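PDB 3C7T: ecdysteroid-phosphate phosphatase from Bombyx mori, which removes the phosphate from inactive ecdysteroid phosphates, ecdysone 22-phosphate above all, to release active hormone, and also acts as a protein tyrosine phosphatase. Local coordinates for residues R4-H12 against G185-L196; G53-T61 against P89-A97. All coordinates share one frame; numbering follows the deposited sequence.

Both contacts belong to the histidine phosphatase domain, the C-terminal, phosphoglycerate mutase-like part of the full-length protein. Interaction 1 pairs strands 5-11 and 187-191 in the middle of the mixed sheet, joining the start of the domain to a strand some 170 residues later. Interaction 2 is nested inside that loop and sets the chain leaving helix 50-56 against the first turns of helix 91-104. Their centres lie about 17 Å apart, yet they touch where Ile190 and Gly191 pack on Cys93 and Ala97, and where His12 meets Thr96. Arg11, His12, His192 and Ala193 from interaction 1 and Arg92 from interaction 2 converge on one tungstate, so distant parts of the sequence build a single phosphate pocket.

Interaction 1: residues R4-H12 against G185-L196; sequences RRWVFALRH and GNVIFIGHAITL. With WO4 (tungstate(VI)ion), chain E.
Leu10 lies beside Ile190, pointing the same way, and its CD2 rests 4.0 Å from CG1 of Ile190, while the tip of Ile188 comes up to its CB. With CG anti to the backbone N (chi1 180°), the branched end of Leu10 stays over these neighbours, a greasy fit for a buried sheet. At the other end Asn186, just before strand 187-191, uses its side-chain carbonyl to prolong the ladder: OD1 accepts from Trp6 N at 2.8 Å, the donor standing above the amide plane, and its ND2 reaches Ser81 O. Arg5 bends at chi3 so that NH1 meets Gly185 O at 2.8 Å, almost head-on to the carbonyl and in the guanidinium plane. A methionine here would probably leave Gly185 O without this donor and Val177 O without its bond from NH2. Between these ends run parallel strands at the centre of the phosphatase sheet, with the catalytic site at their C-terminal ends. Ala9, small enough for helix 193-204 to pass close, sets CB 3.9 Å from Leu196 CG. Beyond it His12, the residue phosphorylated in catalysis, brings NE2 to 2.5 Å from the tungsten, and Arg11 NE and Ala193 N both donate to tungstate O1.

Interaction 2: residues G53-T61 against P89-A97; sequences GYVKDTPLT and PALRCVETA. With WO4 (tungstate(VI)ion), chain E.
The chain leaving helix 50-56 runs past the start of helix 91-104, the two backbones coming nearest at Pro59 and Arg92, whose CA atoms are 5.3 Å apart. Leu91 carries the middle of the contact: its CD2 touches the rim of the Tyr54 ring at CE1, 3.7 Å away and in the ring plane, and also packs on Pro59. Asp57 lies across Leu91 at about a right angle. Its CG stands anti to the backbone N (chi1 -175°), which brings OD1 to within 2.9 Å of Leu91 N, a nearly straight bond on the syn side of the carboxylate. An aspartate suits a helix start, where amide N-H groups lack partners within the helix; its OD2 is held by Arg47 in a salt bridge. One turn on, Glu95 extends back to the loop and takes Leu60 N on OE1 at 2.7 Å. The side chain of Leu60 slides past it the other way, so that CD2 covers Arg92 O and CD1 comes 3.5 Å from Thr96 OG1. That hydroxyl donates to Arg92 O and receives Gly13 N, next to the catalytic His12. Arg92 reaches the tungstate with an extended chain, NE and NH2 both gripping O4, at 2.7 and 2.8 Å. One water accepts from Arg92 N and NH1 and donates to Asp57 OD1 and Thr58 O. Asp57, 4.5 Å from Arg92 NH1 at OD1, is thus a second-shell partner that, through the shared water, probably steadies the guanidinium while NE and NH2 face the phosphate-like anion.

Interaction 1: residues R4-H12 against G185-L196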
loop_
_atom_site.group_PDB
_atom_site.type_symbol
_atom_site.label_atom_id
_atom_site.label_comp_id
_atom_site.label_asym_id
_atom_site.label_seq_id
_atom_site.Cartn_x
_atom_site.Cartn_y
_atom_site.Cartn_z
ATOM N N ARG A 4 27.463 19.159 7.130
ATOM C CA ARG A 4 27.104 18.476 5.849
ATOM C C ARG A 4 25.595 18.477 5.556
ATOM O O ARG A 4 24.772 18.679 6.456
ATOM C CB ARG A 4 27.727 17.069 5.772
ATOM C CG ARG A 4 28.979 17.049 4.884
ATOM C CD ARG A 4 30.059 16.065 5.335
ATOM N NE ARG A 4 29.653 14.668 5.180
ATOM C CZ ARG A 4 30.002 13.875 4.166
ATOM N NH1 ARG A 4 30.776 14.322 3.180
ATOM N NH2 ARG A 4 29.572 12.619 4.143
ATOM N N ARG A 5 25.266 18.256 4.287
ATOM C CA ARG A 5 23.937 18.442 3.728
ATOM C C ARG A 5 23.519 17.125 3.063
ATOM O O ARG A 5 24.386 16.351 2.663
ATOM C CB ARG A 5 24.059 19.519 2.652
ATOM C CG ARG A 5 22.784 20.075 2.117
ATOM C CD ARG A 5 22.998 21.504 1.675
ATOM N NE ARG A 5 23.646 21.660 0.387
ATOM C CZ ARG A 5 23.031 22.098 -0.703
ATOM N NH1 ARG A 5 21.747 22.401 -0.662
ATOM N NH2 ARG A 5 23.702 22.244 -1.834
ATOM N N TRP A 6 22.212 16.878 2.939
ATOM C CA TRP A 6 21.705 15.712 2.187
ATOM C C TRP A 6 21.173 16.092 0.805
ATOM O O TRP A 6 20.487 17.094 0.632
ATOM C CB TRP A 6 20.540 15.041 2.912
ATOM C CG TRP A 6 20.797 14.412 4.239
ATOM C CD1 TRP A 6 20.615 14.980 5.464
ATOM C CD2 TRP A 6 21.208 13.066 4.475
ATOM N NE1 TRP A 6 20.918 14.073 6.461
ATOM C CE2 TRP A 6 21.282 12.888 5.877
ATOM C CE3 TRP A 6 21.537 11.988 3.637
ATOM C CZ2 TRP A 6 21.669 11.672 6.460
ATOM C CZ3 TRP A 6 21.913 10.779 4.217
ATOM C CH2 TRP A 6 21.982 10.635 5.617
ATOM N N VAL A 7 21.469 15.258 -0.181
ATOM C CA VAL A 7 20.785 15.341 -1.466
ATOM C C VAL A 7 20.232 13.936 -1.757
ATOM O O VAL A 7 20.961 12.933 -1.678
ATOM C CB VAL A 7 21.710 15.842 -2.596
ATOM C CG1 VAL A 7 20.999 15.796 -3.934
ATOM C CG2 VAL A 7 22.198 17.281 -2.296
ATOM N N PHE A 8 18.936 13.885 -2.061
ATOM C CA PHE A 8 18.237 12.612 -2.249
ATOM C C PHE A 8 17.713 12.498 -3.655
ATOM O O PHE A 8 17.459 13.511 -4.310
ATOM C CB PHE A 8 17.046 12.527 -1.288
ATOM C CG PHE A 8 17.432 12.533 0.152
ATOM C CD1 PHE A 8 18.163 11.482 0.691
ATOM C CD2 PHE A 8 17.048 13.577 0.974
ATOM C CE1 PHE A 8 18.496 11.474 2.033
ATOM C CE2 PHE A 8 17.386 13.578 2.330
ATOM C CZ PHE A 8 18.108 12.533 2.851
ATOM N N ALA A 9 17.525 11.260 -4.115
ATOM C CA ALA A 9 16.877 11.026 -5.407
ATOM C C ALA A 9 15.884 9.901 -5.169
ATOM O O ALA A 9 16.195 8.907 -4.490
ATOM C CB ALA A 9 17.865 10.617 -6.465
ATOM N N LEU A 10 14.684 10.097 -5.681
ATOM C CA LEU A 10 13.584 9.167 -5.412
ATOM C C LEU A 10 12.861 8.799 -6.705
ATOM O O LEU A 10 12.413 9.688 -7.434
ATOM C CB LEU A 10 12.623 9.838 -4.428
ATOM C CG LEU A 10 11.358 9.120 -3.944
ATOM C CD1 LEU A 10 11.719 7.906 -3.067
ATOM C CD2 LEU A 10 10.504 10.051 -3.159
ATOM N N ARG A 11 12.729 7.501 -7.001
ATOM C CA ARG A 11 11.857 7.085 -8.121
ATOM C C ARG A 11 10.371 7.264 -7.728
ATOM O O ARG A 11 9.996 7.134 -6.548
ATOM C CB ARG A 11 12.120 5.615 -8.527
ATOM C CG ARG A 11 11.438 5.221 -9.828
ATOM C CD ARG A 11 11.582 3.729 -10.121
ATOM N NE ARG A 11 10.778 3.360 -11.267
ATOM C CZ ARG A 11 10.272 2.137 -11.462
ATOM N NH1 ARG A 11 10.468 1.151 -10.582
ATOM N NH2 ARG A 11 9.523 1.898 -12.518
ATOM N N HIS A 12 9.526 7.552 -8.714
ATOM C CA HIS A 12 8.097 7.688 -8.476
ATOM C C HIS A 12 7.532 6.363 -7.920
ATOM O O HIS A 12 8.171 5.299 -8.022
ATOM C CB HIS A 12 7.408 8.018 -9.793
ATOM C CG HIS A 12 7.649 6.986 -10.848
ATOM N ND1 HIS A 12 7.051 5.737 -10.827
ATOM C CD2 HIS A 12 8.450 7.009 -11.939
ATOM C CE1 HIS A 12 7.471 5.043 -11.873
ATOM N NE2 HIS A 12 8.336 5.787 -12.550
ATOM N N GLY A 185 19.985 24.086 2.851
ATOM C CA GLY A 185 18.896 23.140 3.096
ATOM C C GLY A 185 19.065 21.845 2.303
ATOM O O GLY A 185 19.772 21.824 1.287
ATOM N N ASN A 186 18.412 20.781 2.784
ATOM C CA ASN A 186 18.420 19.459 2.140
ATOM C C ASN A 186 17.594 19.470 0.861
ATOM O O ASN A 186 16.627 20.227 0.743
ATOM C CB ASN A 186 17.958 18.353 3.118
ATOM C CG ASN A 186 18.913 18.180 4.312
ATOM O OD1 ASN A 186 20.127 18.349 4.184
ATOM N ND2 ASN A 186 18.362 17.838 5.470
ATOM N N VAL A 187 18.005 18.652 -0.108
ATOM C CA VAL A 187 17.422 18.657 -1.453
ATOM C C VAL A 187 16.926 17.245 -1.803
ATOM O O VAL A 187 17.556 16.258 -1.429
ATOM C CB VAL A 187 18.458 19.079 -2.501
ATOM C CG1 VAL A 187 17.876 19.073 -3.930
ATOM C CG2 VAL A 187 19.003 20.452 -2.185
ATOM N N ILE A 188 15.810 17.183 -2.525
ATOM C CA ILE A 188 15.316 15.924 -3.114
ATOM C C ILE A 188 14.882 16.104 -4.571
ATOM O O ILE A 188 14.197 17.078 -4.922
ATOM C CB ILE A 188 14.226 15.233 -2.261
ATOM C CG1 ILE A 188 13.956 13.805 -2.788
ATOM C CG2 ILE A 188 12.950 16.074 -2.174
ATOM C CD1 ILE A 188 13.199 12.893 -1.809
ATOM N N PHE A 189 15.345 15.180 -5.407
ATOM C CA PHE A 189 14.974 15.109 -6.823
ATOM C C PHE A 189 14.049 13.905 -6.973
ATOM O O PHE A 189 14.458 12.776 -6.677
ATOM C CB PHE A 189 16.202 14.862 -7.689
ATOM C CG PHE A 189 17.230 15.975 -7.632
ATOM C CD1 PHE A 189 16.900 17.263 -8.059
ATOM C CD2 PHE A 189 18.513 15.707 -7.173
ATOM C CE1 PHE A 189 17.848 18.292 -8.024
ATOM C CE2 PHE A 189 19.488 16.729 -7.130
ATOM C CZ PHE A 189 19.135 18.023 -7.543
ATOM N N ILE A 190 12.813 14.154 -7.390
ATOM C CA ILE A 190 11.801 13.100 -7.467
ATOM C C ILE A 190 11.476 12.865 -8.921
ATOM O O ILE A 190 10.975 13.758 -9.623
ATOM C CB ILE A 190 10.568 13.439 -6.621
ATOM C CG1 ILE A 190 11.010 13.507 -5.151
ATOM C CG2 ILE A 190 9.450 12.385 -6.856
ATOM C CD1 ILE A 190 10.026 14.155 -4.188
ATOM N N GLY A 191 11.802 11.666 -9.390
ATOM C CA GLY A 191 11.807 11.423 -10.829
ATOM C C GLY A 191 11.596 9.973 -11.213
ATOM O O GLY A 191 10.625 9.338 -10.817
ATOM N N HIS A 192 12.533 9.471 -12.001
ATOM C CA HIS A 192 12.399 8.222 -12.732
ATOM C C HIS A 192 13.482 7.269 -12.205
ATOM O O HIS A 192 14.269 7.665 -11.350
ATOM C CB HIS A 192 12.569 8.527 -14.233
ATOM C CG HIS A 192 11.585 9.536 -14.751
ATOM N ND1 HIS A 192 10.287 9.211 -15.098
ATOM C CD2 HIS A 192 11.705 10.869 -14.947
ATOM C CE1 HIS A 192 9.653 10.306 -15.485
ATOM N NE2 HIS A 192 10.498 11.324 -15.417
ATOM N N ALA A 193 13.535 6.032 -12.699
ATOM C CA ALA A 193 14.520 5.046 -12.212
ATOM C C ALA A 193 15.951 5.564 -12.418
ATOM O O ALA A 193 16.812 5.423 -11.535
ATOM C CB ALA A 193 14.323 3.697 -12.894
ATOM N N ILE A 194 16.158 6.228 -13.559
ATOM C CA ILE A 194 17.466 6.755 -13.975
ATOM C C ILE A 194 17.941 7.958 -13.119
ATOM O O ILE A 194 19.150 8.270 -13.055
ATOM C CB ILE A 194 17.409 7.101 -15.497
ATOM C CG1 ILE A 194 18.797 7.369 -16.101
ATOM C CG2 ILE A 194 16.441 8.264 -15.769
ATOM C CD1 ILE A 194 19.780 6.248 -15.916
ATOM N N THR A 195 16.997 8.621 -12.447
ATOM C CA THR A 195 17.268 9.823 -11.654
ATOM C C THR A 195 18.321 9.595 -10.570
ATOM O O THR A 195 19.159 10.485 -10.290
ATOM C CB THR A 195 15.971 10.380 -11.035
ATOM O OG1 THR A 195 15.075 10.707 -12.096
ATOM C CG2 THR A 195 16.237 11.658 -10.169
ATOM N N LEU A 196 18.288 8.397 -9.971
ATOM C CA LEU A 196 19.238 8.046 -8.923
ATOM C C LEU A 196 20.670 8.043 -9.459
ATOM O O LEU A 196 21.545 8.699 -8.877
ATOM C CB LEU A 196 18.881 6.706 -8.261
ATOM C CG LEU A 196 17.761 6.759 -7.202
ATOM C CD1 LEU A 196 16.387 7.149 -7.778
ATOM C CD2 LEU A 196 17.660 5.398 -6.493
HETATM W W WO4 E . 9.659 5.203 -14.570
HETATM O O1 WO4 E . 11.143 5.118 -13.334
HETATM O O2 WO4 E . 10.633 4.671 -16.219
HETATM O O3 WO4 E . 8.215 3.841 -14.520
HETATM O O4 WO4 E . 8.992 6.988 -15.046
#

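Interaction 2: residues G53-T61 against P89-A97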
loop_
_atom_site.group_PDB
_atom_site.type_symbol
_atom_site.label_atom_id
_atom_site.label_comp_id
_atom_site.label_asym_id
_atom_site.label_seq_id
_atom_site.Cartn_x
_atom_site.Cartn_y
_atom_site.Cartn_z
ATOM N N GLY A 53 -5.021 12.617 -22.096
ATOM C CA GLY A 53 -3.860 13.081 -21.357
ATOM C C GLY A 53 -3.445 12.066 -20.295
ATOM O O GLY A 53 -2.244 11.841 -20.067
ATOM N N TYR A 54 -4.441 11.456 -19.654
ATOM C CA TYR A 54 -4.180 10.431 -18.619
ATOM C C TYR A 54 -3.663 9.121 -19.192
ATOM O O TYR A 54 -2.929 8.401 -18.504
ATOM C CB TYR A 54 -5.397 10.186 -17.717
ATOM C CG TYR A 54 -5.603 11.293 -16.699
ATOM C CD1 TYR A 54 -4.652 11.521 -15.690
ATOM C CD2 TYR A 54 -6.741 12.119 -16.738
ATOM C CE1 TYR A 54 -4.820 12.531 -14.755
ATOM C CE2 TYR A 54 -6.923 13.143 -15.780
ATOM C CZ TYR A 54 -5.955 13.335 -14.800
ATOM O OH TYR A 54 -6.088 14.318 -13.851
ATOM N N VAL A 55 -4.058 8.793 -20.421
ATOM C CA VAL A 55 -3.432 7.654 -21.132
ATOM C C VAL A 55 -1.922 7.902 -21.278
ATOM O O VAL A 55 -1.103 7.035 -20.972
ATOM C CB VAL A 55 -4.078 7.402 -22.516
ATOM C CG1 VAL A 55 -3.340 6.318 -23.264
ATOM C CG2 VAL A 55 -5.525 7.022 -22.364
ATOM N N LYS A 56 -1.561 9.098 -21.724
ATOM C CA LYS A 56 -0.153 9.469 -21.959
ATOM C C LYS A 56 0.660 9.756 -20.698
ATOM O O LYS A 56 1.903 9.696 -20.720
ATOM C CB LYS A 56 -0.097 10.705 -22.863
ATOM C CG LYS A 56 -0.621 10.464 -24.271
ATOM C CD LYS A 56 -0.861 11.754 -25.022
ATOM C CE LYS A 56 -1.117 11.439 -26.477
ATOM N NZ LYS A 56 -2.210 12.274 -27.061
ATOM N N ASP A 57 -0.027 10.091 -19.613
ATOM C CA ASP A 57 0.630 10.653 -18.428
ATOM C C ASP A 57 -0.066 10.083 -17.195
ATOM O O ASP A 57 -0.885 10.745 -16.560
ATOM C CB ASP A 57 0.582 12.203 -18.494
ATOM C CG ASP A 57 1.360 12.894 -17.347
ATOM O OD1 ASP A 57 2.407 12.344 -16.877
ATOM O OD2 ASP A 57 0.913 14.002 -16.941
ATOM N N THR A 58 0.272 8.828 -16.884
ATOM C CA THR A 58 -0.412 8.046 -15.831
ATOM C C THR A 58 -0.376 8.660 -14.416
ATOM O O THR A 58 0.631 9.254 -14.020
ATOM C CB THR A 58 0.175 6.621 -15.787
ATOM O OG1 THR A 58 -0.660 5.784 -14.975
ATOM C CG2 THR A 58 1.615 6.652 -15.257
ATOM N N PRO A 59 -1.481 8.543 -13.654
ATOM C CA PRO A 59 -1.458 8.848 -12.210
ATOM C C PRO A 59 -0.707 7.747 -11.458
ATOM O O PRO A 59 -0.489 6.657 -12.007
ATOM C CB PRO A 59 -2.932 8.745 -11.815
ATOM C CG PRO A 59 -3.713 8.806 -13.088
ATOM C CD PRO A 59 -2.828 8.173 -14.119
ATOM N N LEU A 60 -0.353 8.014 -10.199
ATOM C CA LEU A 60 -0.017 6.920 -9.268
ATOM C C LEU A 60 -1.275 6.186 -8.847
ATOM O O LEU A 60 -2.344 6.779 -8.789
ATOM C CB LEU A 60 0.610 7.474 -7.989
ATOM C CG LEU A 60 1.915 8.259 -8.028
ATOM C CD1 LEU A 60 2.257 8.677 -6.600
ATOM C CD2 LEU A 60 3.037 7.383 -8.645
ATOM N N THR A 61 -1.114 4.914 -8.485
ATOM C CA THR A 61 -2.156 4.140 -7.803
ATOM C C THR A 61 -2.244 4.671 -6.364
ATOM O O THR A 61 -1.375 5.455 -5.932
ATOM C CB THR A 61 -1.766 2.662 -7.727
ATOM O OG1 THR A 61 -0.510 2.545 -7.067
ATOM C CG2 THR A 61 -1.660 2.089 -9.166
ATOM N N PRO A 89 8.367 16.661 -14.576
ATOM C CA PRO A 89 7.006 17.136 -14.827
ATOM C C PRO A 89 5.960 16.025 -15.079
ATOM O O PRO A 89 4.767 16.341 -15.198
ATOM C CB PRO A 89 7.181 18.048 -16.059
ATOM C CG PRO A 89 8.359 17.483 -16.760
ATOM C CD PRO A 89 9.274 16.945 -15.704
ATOM N N ALA A 90 6.393 14.755 -15.152
ATOM C CA ALA A 90 5.472 13.609 -15.260
ATOM C C ALA A 90 4.547 13.600 -14.057
ATOM O O ALA A 90 5.008 13.778 -12.905
ATOM C CB ALA A 90 6.251 12.284 -15.336
ATOM N N LEU A 91 3.255 13.341 -14.296
ATOM C CA LEU A 91 2.280 13.391 -13.206
ATOM C C LEU A 91 2.638 12.447 -12.075
ATOM O O LEU A 91 2.449 12.802 -10.899
ATOM C CB LEU A 91 0.866 13.068 -13.679
ATOM C CG LEU A 91 -0.174 12.999 -12.567
ATOM C CD1 LEU A 91 -0.309 14.361 -11.829
ATOM C CD2 LEU A 91 -1.532 12.451 -13.107
ATOM N N ARG A 92 3.141 11.264 -12.410
ATOM C CA ARG A 92 3.542 10.287 -11.368
ATOM C C ARG A 92 4.627 10.832 -10.428
ATOM O O ARG A 92 4.663 10.505 -9.231
ATOM C CB ARG A 92 3.983 8.971 -12.021
ATOM C CG ARG A 92 5.159 9.128 -12.983
ATOM C CD ARG A 92 5.417 7.817 -13.706
ATOM N NE ARG A 92 6.427 7.829 -14.768
ATOM C CZ ARG A 92 6.214 8.197 -16.042
ATOM N NH1 ARG A 92 5.032 8.693 -16.443
ATOM N NH2 ARG A 92 7.213 8.111 -16.918
ATOM N N CYS A 93 5.503 11.665 -10.969
ATOM C CA CYS A 93 6.603 12.236 -10.182
ATOM C C CYS A 93 6.109 13.369 -9.279
ATOM O O CYS A 93 6.480 13.456 -8.094
ATOM C CB CYS A 93 7.746 12.698 -11.090
ATOM S SG CYS A 93 8.326 11.401 -12.216
ATOM N N VAL A 94 5.281 14.250 -9.832
ATOM C CA VAL A 94 4.684 15.315 -9.011
ATOM C C VAL A 94 3.798 14.725 -7.892
ATOM O O VAL A 94 3.832 15.182 -6.740
ATOM C CB VAL A 94 3.893 16.330 -9.858
ATOM C CG1 VAL A 94 3.426 17.483 -8.961
ATOM C CG2 VAL A 94 4.789 16.881 -10.993
ATOM N N GLU A 95 3.036 13.684 -8.203
ATOM C CA GLU A 95 2.254 13.044 -7.151
ATOM C C GLU A 95 3.130 12.351 -6.128
ATOM O O GLU A 95 2.805 12.381 -4.949
ATOM C CB GLU A 95 1.229 12.075 -7.727
ATOM C CG GLU A 95 0.135 12.757 -8.559
ATOM C CD GLU A 95 -0.937 11.755 -9.024
ATOM O OE1 GLU A 95 -0.574 10.647 -9.479
ATOM O OE2 GLU A 95 -2.142 12.077 -8.951
ATOM N N THR A 96 4.251 11.769 -6.554
ATOM C CA THR A 96 5.165 11.165 -5.588
ATOM C C THR A 96 5.697 12.258 -4.652
ATOM O O THR A 96 5.816 12.061 -3.434
ATOM C CB THR A 96 6.282 10.414 -6.281
ATOM O OG1 THR A 96 5.685 9.414 -7.120
ATOM C CG2 THR A 96 7.243 9.725 -5.229
ATOM N N ALA A 97 5.999 13.409 -5.235
ATOM C CA ALA A 97 6.523 14.535 -4.451
ATOM C C ALA A 97 5.514 14.952 -3.388
ATOM O O ALA A 97 5.891 15.203 -2.228
ATOM C CB ALA A 97 6.870 15.708 -5.394
HETATM W W WO4 E . 9.659 5.203 -14.570
HETATM O O1 WO4 E . 11.143 5.118 -13.334
HETATM O O2 WO4 E . 10.633 4.671 -16.219
HETATM O O3 WO4 E . 8.215 3.841 -14.520
HETATM O O4 WO4 E . 8.992 6.988 -15.046
HETATM O O HOH W 1 2.806 10.139 -15.117
HETATM O O HOH W 2 1.753 16.043 -15.738
HETATM O O HOH W 3 -3.057 9.302 -8.290
#